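Local coordinates for protein aspartate-semialdehyde dehydrogenase 2 (Vibrio cholerae, PDB 2QZ9) that catalyses the NADPH-dependent reductive dephosphorylation of L-aspartyl-4-phosphate to L-aspartate-semialdehyde, a step of lysine and methionine biosynthesis, at residues Y242-A247 and A313-K318; D102-L107 and F120-I125; F34-E39 and F61-V66. All blocks are in the same frame, centred on the assembly; numbering follows the deposited sequence.

Contact 1: Y242-A247 and A313-K318; sequences YGHAEA and ADNVRK
The imidazole of H244 lies against the side chain of N315, with N315 CB over one face of the ring. The pair sits where two antiparallel neighbours, strands 244-252 and 306-313, meet in the mixed sheet of the C-terminal dimerisation domain. N315 CB is 3.7 Å from the centroid of the H244 ring and near its normal, a CH-pi contact. The amide continues the overlap. Its plane is tilted only 22° from the ring, and the two flat groups stack. At that end H244 NE2 and N315 ND2 come to 3.5 Å.

N315 CG stands between its own backbone N and carbonyl carbon (chi1 52°), which turns the amide toward G243 N and along the H244 ring. N315 OD1 then accepts from G243 N at 2.8 Å, in a bent bond. N315 ND2 donates a hydrogen to S161 OG. With both ends held, the rotation of the amide is fixed.

The backbones form one hydrogen-bonded antiparallel pair. H244 N reaches A313 O at 2.9 Å, and A313 N returns to H244 O at 3.1 Å. G243, with a positive phi of 90°, brings its CA to 3.1 Å from A313 O, a CA-H...O contact.

H244 is the probable proton acceptor, and it touches C131, the residue that forms the acyl-thioester intermediate. N315 and S161 probably bind NADP. The contact therefore lies at the active site, with a probable cofactor residue stacked on a probable catalytic one. H244 ND1 is buried and has no partner in the model.

Beyond the strand, D314 caps the turn into helix 317-335. D314 OD2 takes V316 N at 2.9 Å, nearly along its C-O axis, and R317 N more weakly.

Contact 2: D102-L107 and F120-I125; sequences DYDIPL and FRNRNI
D104 and N122 supply the hydrogen bond of this contact. It joins a type I beta turn, D102 to I105, to the loop that enters strand 125-127, an edge strand, within the chain, of the Rossmann-type nucleotide-binding sheet. N122 ND2 donates a hydrogen to D104 O at 2.8 Å. The bond is almost straight (175°), lies in the carbonyl plane and uses a lone pair. D104 O also lies in the amide plane of N122, so the N-H points squarely at it. Inside the turn, I105 N bonds to D102 O at 3.3 Å. P106 bonds through its backbone to A127, and K222 of helix 211-224 bonds to the carbonyls of D102 and I105.

Charge acts only at a distance. R123 NH1 is 4.9 Å from D102 OD1 and 5.1 Å from D104 OD1. These opposite charges probably attract without forming a salt bridge.

The rest is van der Waals packing. The R123 chain is bent at chi2 and chi3, and D104 OD2 rests on its aliphatic part, 3.5 Å from R123 CG. I105 CG1 lies 3.9 Å from R123 CG. P106 CD lies 3.6 Å from I125 O. F99 packs on both I105 and I125. I105 CG2, anti to its own backbone N, ends 4.1 Å from I125 CG2.

Contact 3: F34-E39 and F61-V66; sequences FLLASE and FDWSQV
Between F61 and Q65, which both press on F34, D62 OD1 takes two hydrogens from S64. The bond from S64 OG to D62 OD1 is short, 2.5 Å, and comes on the syn side, tilted 27° from the carboxylate plane. S64 N lies 3.2 Å from D62 OD1 and approaches from above that plane, on the same face as the hydroxyl. The bond from S64 N makes an Asx turn. The turn leads into the short 3-10 segment 63-65, and V66 N bonds back to W63 O.

Across the contact the packing is apolar. F34 and L36, two residues apart on the strand, both reach toward 61-66. The rings of F34 and F61 form an offset edge-to-face pair, centroids 5.3 Å apart and planes at 62°. The edge of F61 faces the flat side of F34. F61 CG is anti to its backbone N (chi1 -174°), which brings the ring against both F34 and L36.

The two methyls of L36 meet two rings. L36 CD2 sits over the face of F61, 3.7 Å from the ring centroid, a CH-pi contact. L36 CD1 touches the far end of the indole, 3.5 Å from W63 CH2. F61 CD2 in turn lies over the centre of the W63 ring. Farther along, V66 CG2 meets F34 CD1 at 3.4 Å. Q65 CB lies 3.9 Å from F34 CZ.

The outer partners place this cluster. W63 packs on I84 and A85 of helix 75-87, and L36 also touches A7 and F9 of strand 4-9. The segment 61-66 thus belongs to the connection from strand 51-57 to strand 68-71, which crosses strands 30-37 and 4-9 of the mixed, largely parallel sheet of the Rossmann-type nucleotide-binding domain.

Along the chain contact 3 comes first, then contact 2, then contact 1, and none encloses another. Contact 3 packs on strand 30-37 of the nucleotide-binding sheet. Contact 2 lies in loops that lead into strand 125-127, four places further across the same sheet. The centres of these two contacts are 22 Å apart. Contact 1 lies in the six-stranded sheet of the dimerisation domain. Its centre is 26 Å from that of contact 2 and 29 Å from that of contact 3. No two contacts touch. V316 of contact 1 packs on helix 14-25 of the nucleotide-binding domain, which is consistent with an active site between the domains.

Contact 1: Y242-A247 and A313-K318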
loop_
_atom_site.group_PDB
_atom_site.type_symbol
_atom_site.label_atom_id
_atom_site.label_comp_id
_atom_site.label_asym_id
_atom_site.label_seq_id
_atom_site.Cartn_x
_atom_site.Cartn_y
_atom_site.Cartn_z
ATOM N N TYR A 242 -3.716 7.600 -12.076
ATOM C CA TYR A 242 -3.958 6.434 -12.929
ATOM C C TYR A 242 -3.036 5.262 -12.576
ATOM O O TYR A 242 -1.928 5.465 -12.060
ATOM C CB TYR A 242 -3.782 6.816 -14.408
ATOM C CG TYR A 242 -4.362 8.186 -14.721
ATOM C CD1 TYR A 242 -5.741 8.367 -14.858
ATOM C CD2 TYR A 242 -3.532 9.299 -14.845
ATOM C CE1 TYR A 242 -6.280 9.629 -15.127
ATOM C CE2 TYR A 242 -4.055 10.563 -15.119
ATOM C CZ TYR A 242 -5.429 10.718 -15.252
ATOM O OH TYR A 242 -5.943 11.965 -15.521
ATOM N N GLY A 243 -3.502 4.047 -12.864
ATOM C CA GLY A 243 -2.763 2.812 -12.579
ATOM C C GLY A 243 -3.056 2.231 -11.199
ATOM O O GLY A 243 -3.219 2.961 -10.231
ATOM N N HIS A 244 -3.124 0.906 -11.106
ATOM C CA HIS A 244 -3.177 0.248 -9.800
ATOM C C HIS A 244 -1.922 -0.568 -9.622
ATOM O O HIS A 244 -1.376 -1.073 -10.584
ATOM C CB HIS A 244 -4.389 -0.674 -9.659
ATOM C CG HIS A 244 -5.701 0.038 -9.691
ATOM N ND1 HIS A 244 -6.889 -0.607 -9.980
ATOM C CD2 HIS A 244 -6.018 1.332 -9.478
ATOM C CE1 HIS A 244 -7.881 0.263 -9.927
ATOM N NE2 HIS A 244 -7.379 1.448 -9.630
ATOM N N ALA A 245 -1.478 -0.687 -8.378
ATOM C CA ALA A 245 -0.352 -1.532 -8.034
ATOM C C ALA A 245 -0.809 -2.520 -6.968
ATOM O O ALA A 245 -1.711 -2.223 -6.190
ATOM C CB ALA A 245 0.796 -0.685 -7.522
ATOM N N GLU A 246 -0.193 -3.695 -6.945
ATOM C CA GLU A 246 -0.522 -4.718 -5.960
ATOM C C GLU A 246 0.735 -5.381 -5.437
ATOM O O GLU A 246 1.647 -5.724 -6.178
ATOM C CB GLU A 246 -1.416 -5.804 -6.558
ATOM C CG GLU A 246 -2.790 -5.328 -6.983
ATOM C CD GLU A 246 -3.439 -6.238 -8.008
ATOM O OE1 GLU A 246 -2.761 -7.123 -8.586
ATOM O OE2 GLU A 246 -4.644 -6.058 -8.237
ATOM N N ALA A 247 0.743 -5.573 -4.137
ATOM C CA ALA A 247 1.729 -6.393 -3.494
ATOM C C ALA A 247 1.153 -7.802 -3.333
ATOM O O ALA A 247 0.202 -8.003 -2.572
ATOM C CB ALA A 247 2.014 -5.789 -2.146
ATOM N N ALA A 313 -0.626 -2.141 -13.369
ATOM C CA ALA A 313 -1.279 -1.978 -14.682
ATOM C C ALA A 313 -2.052 -0.664 -14.772
ATOM O O ALA A 313 -2.363 -0.053 -13.752
ATOM C CB ALA A 313 -2.200 -3.163 -14.999
ATOM N N ASP A 314 -2.321 -0.222 -16.000
ATOM C CA ASP A 314 -3.223 0.897 -16.241
ATOM C C ASP A 314 -4.632 0.322 -16.154
ATOM O O ASP A 314 -5.023 -0.517 -16.967
ATOM C CB ASP A 314 -2.966 1.534 -17.613
ATOM C CG ASP A 314 -3.825 2.778 -17.869
ATOM O OD1 ASP A 314 -3.363 3.693 -18.593
ATOM O OD2 ASP A 314 -4.959 2.867 -17.362
ATOM N N ASN A 315 -5.372 0.779 -15.154
ATOM C CA ASN A 315 -6.682 0.228 -14.804
ATOM C C ASN A 315 -7.782 0.632 -15.782
ATOM O O ASN A 315 -8.861 0.040 -15.783
ATOM C CB ASN A 315 -7.073 0.659 -13.384
ATOM C CG ASN A 315 -6.969 2.152 -13.189
ATOM O OD1 ASN A 315 -5.907 2.725 -13.392
ATOM N ND2 ASN A 315 -8.066 2.795 -12.815
ATOM N N VAL A 316 -7.510 1.654 -16.594
ATOM C CA VAL A 316 -8.452 2.099 -17.623
ATOM C C VAL A 316 -8.226 1.317 -18.931
ATOM O O VAL A 316 -9.169 1.100 -19.708
ATOM C CB VAL A 316 -8.366 3.630 -17.827
ATOM C CG1 VAL A 316 -9.316 4.096 -18.915
ATOM C CG2 VAL A 316 -8.719 4.343 -16.537
ATOM N N ARG A 317 -6.986 0.875 -19.150
ATOM C CA ARG A 317 -6.610 0.063 -20.321
ATOM C C ARG A 317 -6.687 -1.421 -20.028
ATOM O O ARG A 317 -7.773 -1.987 -20.059
ATOM C CB ARG A 317 -5.227 0.447 -20.873
ATOM C CG ARG A 317 -5.188 1.866 -21.400
ATOM C CD ARG A 317 -3.950 2.180 -22.191
ATOM N NE ARG A 317 -4.196 3.388 -22.970
ATOM C CZ ARG A 317 -4.239 3.431 -24.299
ATOM N NH1 ARG A 317 -4.008 2.336 -25.023
ATOM N NH2 ARG A 317 -4.506 4.578 -24.908
ATOM N N LYS A 318 -5.557 -2.060 -19.738
ATOM C CA LYS A 318 -5.575 -3.503 -19.461
ATOM C C LYS A 318 -6.640 -3.844 -18.416
ATOM O O LYS A 318 -7.325 -4.860 -18.529
ATOM C CB LYS A 318 -4.192 -4.033 -19.037
ATOM C CG LYS A 318 -4.109 -5.562 -18.813
ATOM C CD LYS A 318 -4.589 -6.362 -20.027
ATOM C CE LYS A 318 -4.684 -7.845 -19.746
ATOM N NZ LYS A 318 -5.651 -8.502 -20.723
#

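Contact 2: D102-L107 and F120-I125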
loop_
_atom_site.group_PDB
_atom_site.type_symbol
_atom_site.label_atom_id
_atom_site.label_comp_id
_atom_site.label_asym_id
_atom_site.label_seq_id
_atom_site.Cartn_x
_atom_site.Cartn_y
_atom_site.Cartn_z
ATOM N N ASP A 102 -23.172 -13.880 -12.207
ATOM C CA ASP A 102 -24.271 -14.680 -12.785
ATOM C C ASP A 102 -23.732 -16.025 -13.193
ATOM O O ASP A 102 -22.733 -16.120 -13.909
ATOM C CB ASP A 102 -24.970 -13.994 -13.971
ATOM C CG ASP A 102 -26.175 -13.178 -13.542
ATOM O OD1 ASP A 102 -27.247 -13.766 -13.274
ATOM O OD2 ASP A 102 -26.055 -11.940 -13.461
ATOM N N TYR A 103 -24.401 -17.062 -12.704
ATOM C CA TYR A 103 -23.932 -18.438 -12.830
ATOM C C TYR A 103 -23.514 -18.874 -14.252
ATOM O O TYR A 103 -22.484 -19.523 -14.406
ATOM C CB TYR A 103 -24.969 -19.396 -12.215
ATOM C CG TYR A 103 -24.491 -20.822 -12.053
ATOM C CD1 TYR A 103 -25.093 -21.865 -12.759
ATOM C CD2 TYR A 103 -23.433 -21.128 -11.197
ATOM C CE1 TYR A 103 -24.656 -23.177 -12.612
ATOM C CE2 TYR A 103 -22.989 -22.436 -11.044
ATOM C CZ TYR A 103 -23.602 -23.456 -11.754
ATOM O OH TYR A 103 -23.150 -24.758 -11.597
ATOM N N ASP A 104 -24.281 -18.513 -15.284
ATOM C CA ASP A 104 -23.963 -18.976 -16.660
ATOM C C ASP A 104 -23.271 -17.964 -17.605
ATOM O O ASP A 104 -23.045 -18.252 -18.788
ATOM C CB ASP A 104 -25.212 -19.568 -17.333
ATOM C CG ASP A 104 -26.281 -18.534 -17.594
ATOM O OD1 ASP A 104 -26.435 -17.599 -16.768
ATOM O OD2 ASP A 104 -26.977 -18.659 -18.627
ATOM N N ILE A 105 -22.921 -16.790 -17.096
ATOM C CA ILE A 105 -22.173 -15.831 -17.908
ATOM C C ILE A 105 -20.656 -15.990 -17.691
ATOM O O ILE A 105 -20.189 -15.999 -16.559
ATOM C CB ILE A 105 -22.680 -14.381 -17.649
ATOM C CG1 ILE A 105 -24.099 -14.235 -18.229
ATOM C CG2 ILE A 105 -21.729 -13.341 -18.260
ATOM C CD1 ILE A 105 -24.937 -13.155 -17.599
ATOM N N PRO A 106 -19.883 -16.144 -18.776
ATOM C CA PRO A 106 -18.425 -16.260 -18.620
ATOM C C PRO A 106 -17.739 -14.963 -18.130
ATOM O O PRO A 106 -18.162 -13.859 -18.492
ATOM C CB PRO A 106 -17.954 -16.630 -20.030
ATOM C CG PRO A 106 -19.021 -16.135 -20.937
ATOM C CD PRO A 106 -20.302 -16.234 -20.188
ATOM N N LEU A 107 -16.696 -15.119 -17.311
ATOM C CA LEU A 107 -15.879 -14.008 -16.817
ATOM C C LEU A 107 -14.446 -14.214 -17.303
ATOM O O LEU A 107 -13.775 -15.155 -16.881
ATOM C CB LEU A 107 -15.928 -13.965 -15.295
ATOM C CG LEU A 107 -15.240 -12.890 -14.453
ATOM C CD1 LEU A 107 -15.763 -11.488 -14.748
ATOM C CD2 LEU A 107 -15.457 -13.241 -12.989
ATOM N N PHE A 120 -20.361 -17.495 -24.553
ATOM C CA PHE A 120 -21.067 -16.261 -24.924
ATOM C C PHE A 120 -22.499 -16.523 -25.419
ATOM O O PHE A 120 -23.369 -15.673 -25.267
ATOM C CB PHE A 120 -20.274 -15.449 -25.964
ATOM C CG PHE A 120 -20.454 -15.916 -27.395
ATOM C CD1 PHE A 120 -21.486 -15.395 -28.193
ATOM C CD2 PHE A 120 -19.578 -16.842 -27.956
ATOM C CE1 PHE A 120 -21.649 -15.814 -29.514
ATOM C CE2 PHE A 120 -19.728 -17.268 -29.274
ATOM C CZ PHE A 120 -20.764 -16.753 -30.060
ATOM N N ARG A 121 -22.726 -17.703 -25.997
ATOM C CA ARG A 121 -24.046 -18.092 -26.522
ATOM C C ARG A 121 -25.145 -18.282 -25.466
ATOM O O ARG A 121 -26.337 -18.224 -25.796
ATOM C CB ARG A 121 -23.930 -19.313 -27.446
ATOM C CG ARG A 121 -23.463 -18.931 -28.851
ATOM C CD ARG A 121 -23.421 -20.104 -29.834
ATOM N NE ARG A 121 -22.084 -20.698 -29.918
ATOM C CZ ARG A 121 -21.192 -20.428 -30.871
ATOM N NH1 ARG A 121 -20.004 -21.022 -30.848
ATOM N NH2 ARG A 121 -21.483 -19.572 -31.852
ATOM N N ASN A 122 -24.745 -18.477 -24.204
ATOM C CA ASN A 122 -25.689 -18.635 -23.091
ATOM C C ASN A 122 -26.664 -17.474 -22.925
ATOM O O ASN A 122 -27.868 -17.690 -22.750
ATOM C CB ASN A 122 -24.955 -18.839 -21.758
ATOM C CG ASN A 122 -24.241 -20.173 -21.670
ATOM O OD1 ASN A 122 -24.393 -21.040 -22.533
ATOM N ND2 ASN A 122 -23.443 -20.342 -20.620
ATOM N N ARG A 123 -26.138 -16.249 -22.947
ATOM C CA ARG A 123 -26.958 -15.057 -22.753
ATOM C C ARG A 123 -26.566 -13.927 -23.722
ATOM O O ARG A 123 -27.031 -12.797 -23.567
ATOM C CB ARG A 123 -26.844 -14.555 -21.300
ATOM C CG ARG A 123 -27.220 -15.542 -20.162
ATOM C CD ARG A 123 -28.681 -15.415 -19.710
ATOM N NE ARG A 123 -29.237 -14.083 -19.982
ATOM C CZ ARG A 123 -29.295 -13.074 -19.106
ATOM N NH1 ARG A 123 -28.844 -13.220 -17.861
ATOM N NH2 ARG A 123 -29.817 -11.906 -19.481
ATOM N N ASN A 124 -25.730 -14.237 -24.715
ATOM C CA ASN A 124 -25.065 -13.224 -25.570
ATOM C C ASN A 124 -24.267 -12.143 -24.806
ATOM O O ASN A 124 -24.110 -11.005 -25.292
ATOM C CB ASN A 124 -26.048 -12.569 -26.544
ATOM C CG ASN A 124 -26.226 -13.361 -27.820
ATOM O OD1 ASN A 124 -25.461 -14.281 -28.114
ATOM N ND2 ASN A 124 -27.237 -12.997 -28.595
ATOM N N ILE A 125 -23.772 -12.516 -23.622
ATOM C CA ILE A 125 -23.038 -11.609 -22.734
ATOM C C ILE A 125 -21.728 -12.254 -22.298
ATOM O O ILE A 125 -21.697 -13.446 -21.964
ATOM C CB ILE A 125 -23.867 -11.213 -21.471
ATOM C CG1 ILE A 125 -25.221 -10.622 -21.875
ATOM C CG2 ILE A 125 -23.086 -10.222 -20.585
ATOM C CD1 ILE A 125 -26.100 -10.191 -20.727
#

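Contact 3: F34-E39 and F61-V66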
loop_
_atom_site.group_PDB
_atom_site.type_symbol
_atom_site.label_atom_id
_atom_site.label_comp_id
_atom_site.label_asym_id
_atom_site.label_seq_id
_atom_site.Cartn_x
_atom_site.Cartn_y
_atom_site.Cartn_z
ATOM N N PHE A 34 -20.775 2.882 -33.613
ATOM C CA PHE A 34 -21.817 3.701 -33.021
ATOM C C PHE A 34 -21.405 4.021 -31.597
ATOM O O PHE A 34 -20.896 3.149 -30.880
ATOM C CB PHE A 34 -23.158 2.959 -33.037
ATOM C CG PHE A 34 -23.550 2.456 -34.398
ATOM C CD1 PHE A 34 -23.053 1.246 -34.875
ATOM C CD2 PHE A 34 -24.389 3.212 -35.215
ATOM C CE1 PHE A 34 -23.398 0.780 -36.135
ATOM C CE2 PHE A 34 -24.747 2.755 -36.472
ATOM C CZ PHE A 34 -24.243 1.533 -36.936
ATOM N N LEU A 35 -21.620 5.274 -31.204
ATOM C CA LEU A 35 -21.352 5.740 -29.854
ATOM C C LEU A 35 -22.650 6.097 -29.140
ATOM O O LEU A 35 -23.437 6.930 -29.622
ATOM C CB LEU A 35 -20.409 6.942 -29.874
ATOM C CG LEU A 35 -19.019 6.756 -30.493
ATOM C CD1 LEU A 35 -18.246 8.073 -30.417
ATOM C CD2 LEU A 35 -18.249 5.603 -29.830
ATOM N N LEU A 36 -22.850 5.471 -27.980
ATOM C CA LEU A 36 -24.115 5.533 -27.259
ATOM C C LEU A 36 -23.947 6.086 -25.868
ATOM O O LEU A 36 -22.966 5.789 -25.183
ATOM C CB LEU A 36 -24.766 4.150 -27.179
ATOM C CG LEU A 36 -24.857 3.342 -28.476
ATOM C CD1 LEU A 36 -25.364 1.946 -28.185
ATOM C CD2 LEU A 36 -25.747 4.042 -29.482
ATOM N N ALA A 37 -24.911 6.900 -25.461
ATOM C CA ALA A 37 -24.962 7.434 -24.110
ATOM C C ALA A 37 -26.387 7.878 -23.779
ATOM O O ALA A 37 -27.317 7.619 -24.541
ATOM C CB ALA A 37 -23.980 8.595 -23.962
ATOM N N SER A 38 -26.547 8.547 -22.639
ATOM C CA SER A 38 -27.804 9.200 -22.272
ATOM C C SER A 38 -28.077 10.405 -23.189
ATOM O O SER A 38 -27.308 10.673 -24.120
ATOM C CB SER A 38 -27.774 9.617 -20.795
ATOM O OG SER A 38 -27.511 8.501 -19.945
ATOM N N GLU A 39 -29.170 11.122 -22.929
ATOM C CA GLU A 39 -29.604 12.234 -23.781
ATOM C C GLU A 39 -28.709 13.471 -23.693
ATOM O O GLU A 39 -28.511 14.161 -24.695
ATOM C CB GLU A 39 -31.063 12.622 -23.485
ATOM C CG GLU A 39 -31.337 13.088 -22.044
ATOM C CD GLU A 39 -32.643 13.872 -21.893
ATOM O OE1 GLU A 39 -32.844 14.494 -20.819
ATOM O OE2 GLU A 39 -33.466 13.869 -22.842
ATOM N N PHE A 61 -31.750 3.973 -30.063
ATOM C CA PHE A 61 -30.822 3.176 -30.860
ATOM C C PHE A 61 -31.381 1.825 -31.293
ATOM O O PHE A 61 -31.931 1.081 -30.481
ATOM C CB PHE A 61 -29.481 2.987 -30.129
ATOM C CG PHE A 61 -28.433 2.294 -30.962
ATOM C CD1 PHE A 61 -27.812 2.955 -32.025
ATOM C CD2 PHE A 61 -28.076 0.977 -30.697
ATOM C CE1 PHE A 61 -26.839 2.310 -32.794
ATOM C CE2 PHE A 61 -27.117 0.322 -31.473
ATOM C CZ PHE A 61 -26.496 0.992 -32.519
ATOM N N ASP A 62 -31.222 1.517 -32.577
ATOM C CA ASP A 62 -31.618 0.225 -33.118
ATOM C C ASP A 62 -30.426 -0.698 -33.005
ATOM O O ASP A 62 -29.432 -0.531 -33.720
ATOM C CB ASP A 62 -32.084 0.346 -34.580
ATOM C CG ASP A 62 -32.372 -1.019 -35.238
ATOM O OD1 ASP A 62 -32.637 -2.018 -34.533
ATOM O OD2 ASP A 62 -32.340 -1.097 -36.485
ATOM N N TRP A 63 -30.545 -1.669 -32.098
ATOM C CA TRP A 63 -29.485 -2.632 -31.792
ATOM C C TRP A 63 -29.158 -3.603 -32.917
ATOM O O TRP A 63 -28.103 -4.220 -32.903
ATOM C CB TRP A 63 -29.826 -3.407 -30.517
ATOM C CG TRP A 63 -29.740 -2.561 -29.311
ATOM C CD1 TRP A 63 -30.776 -2.011 -28.621
ATOM C CD2 TRP A 63 -28.539 -2.131 -28.651
ATOM N NE1 TRP A 63 -30.301 -1.271 -27.566
ATOM C CE2 TRP A 63 -28.932 -1.330 -27.557
ATOM C CE3 TRP A 63 -27.171 -2.353 -28.876
ATOM C CZ2 TRP A 63 -28.007 -0.748 -26.681
ATOM C CZ3 TRP A 63 -26.247 -1.774 -27.998
ATOM C CH2 TRP A 63 -26.676 -0.983 -26.916
ATOM N N SER A 64 -30.047 -3.732 -33.900
ATOM C CA SER A 64 -29.847 -4.693 -34.997
ATOM C C SER A 64 -28.745 -4.245 -35.965
ATOM O O SER A 64 -28.272 -5.033 -36.798
ATOM C CB SER A 64 -31.166 -4.964 -35.745
ATOM O OG SER A 64 -31.790 -3.756 -36.173
ATOM N N GLN A 65 -28.332 -2.985 -35.841
ATOM C CA GLN A 65 -27.231 -2.439 -36.648
ATOM C C GLN A 65 -25.846 -2.993 -36.271
ATOM O O GLN A 65 -24.872 -2.773 -36.995
ATOM C CB GLN A 65 -27.203 -0.914 -36.526
ATOM C CG GLN A 65 -28.486 -0.220 -36.938
ATOM C CD GLN A 65 -28.394 1.283 -36.772
ATOM O OE1 GLN A 65 -28.883 1.839 -35.792
ATOM N NE2 GLN A 65 -27.753 1.945 -37.722
ATOM N N VAL A 66 -25.769 -3.726 -35.156
ATOM C CA VAL A 66 -24.484 -4.001 -34.493
ATOM C C VAL A 66 -24.200 -5.496 -34.239
ATOM O O VAL A 66 -25.103 -6.252 -33.897
ATOM C CB VAL A 66 -24.377 -3.109 -33.205
ATOM C CG1 VAL A 66 -23.588 -3.751 -32.113
ATOM C CG2 VAL A 66 -23.765 -1.772 -33.569
#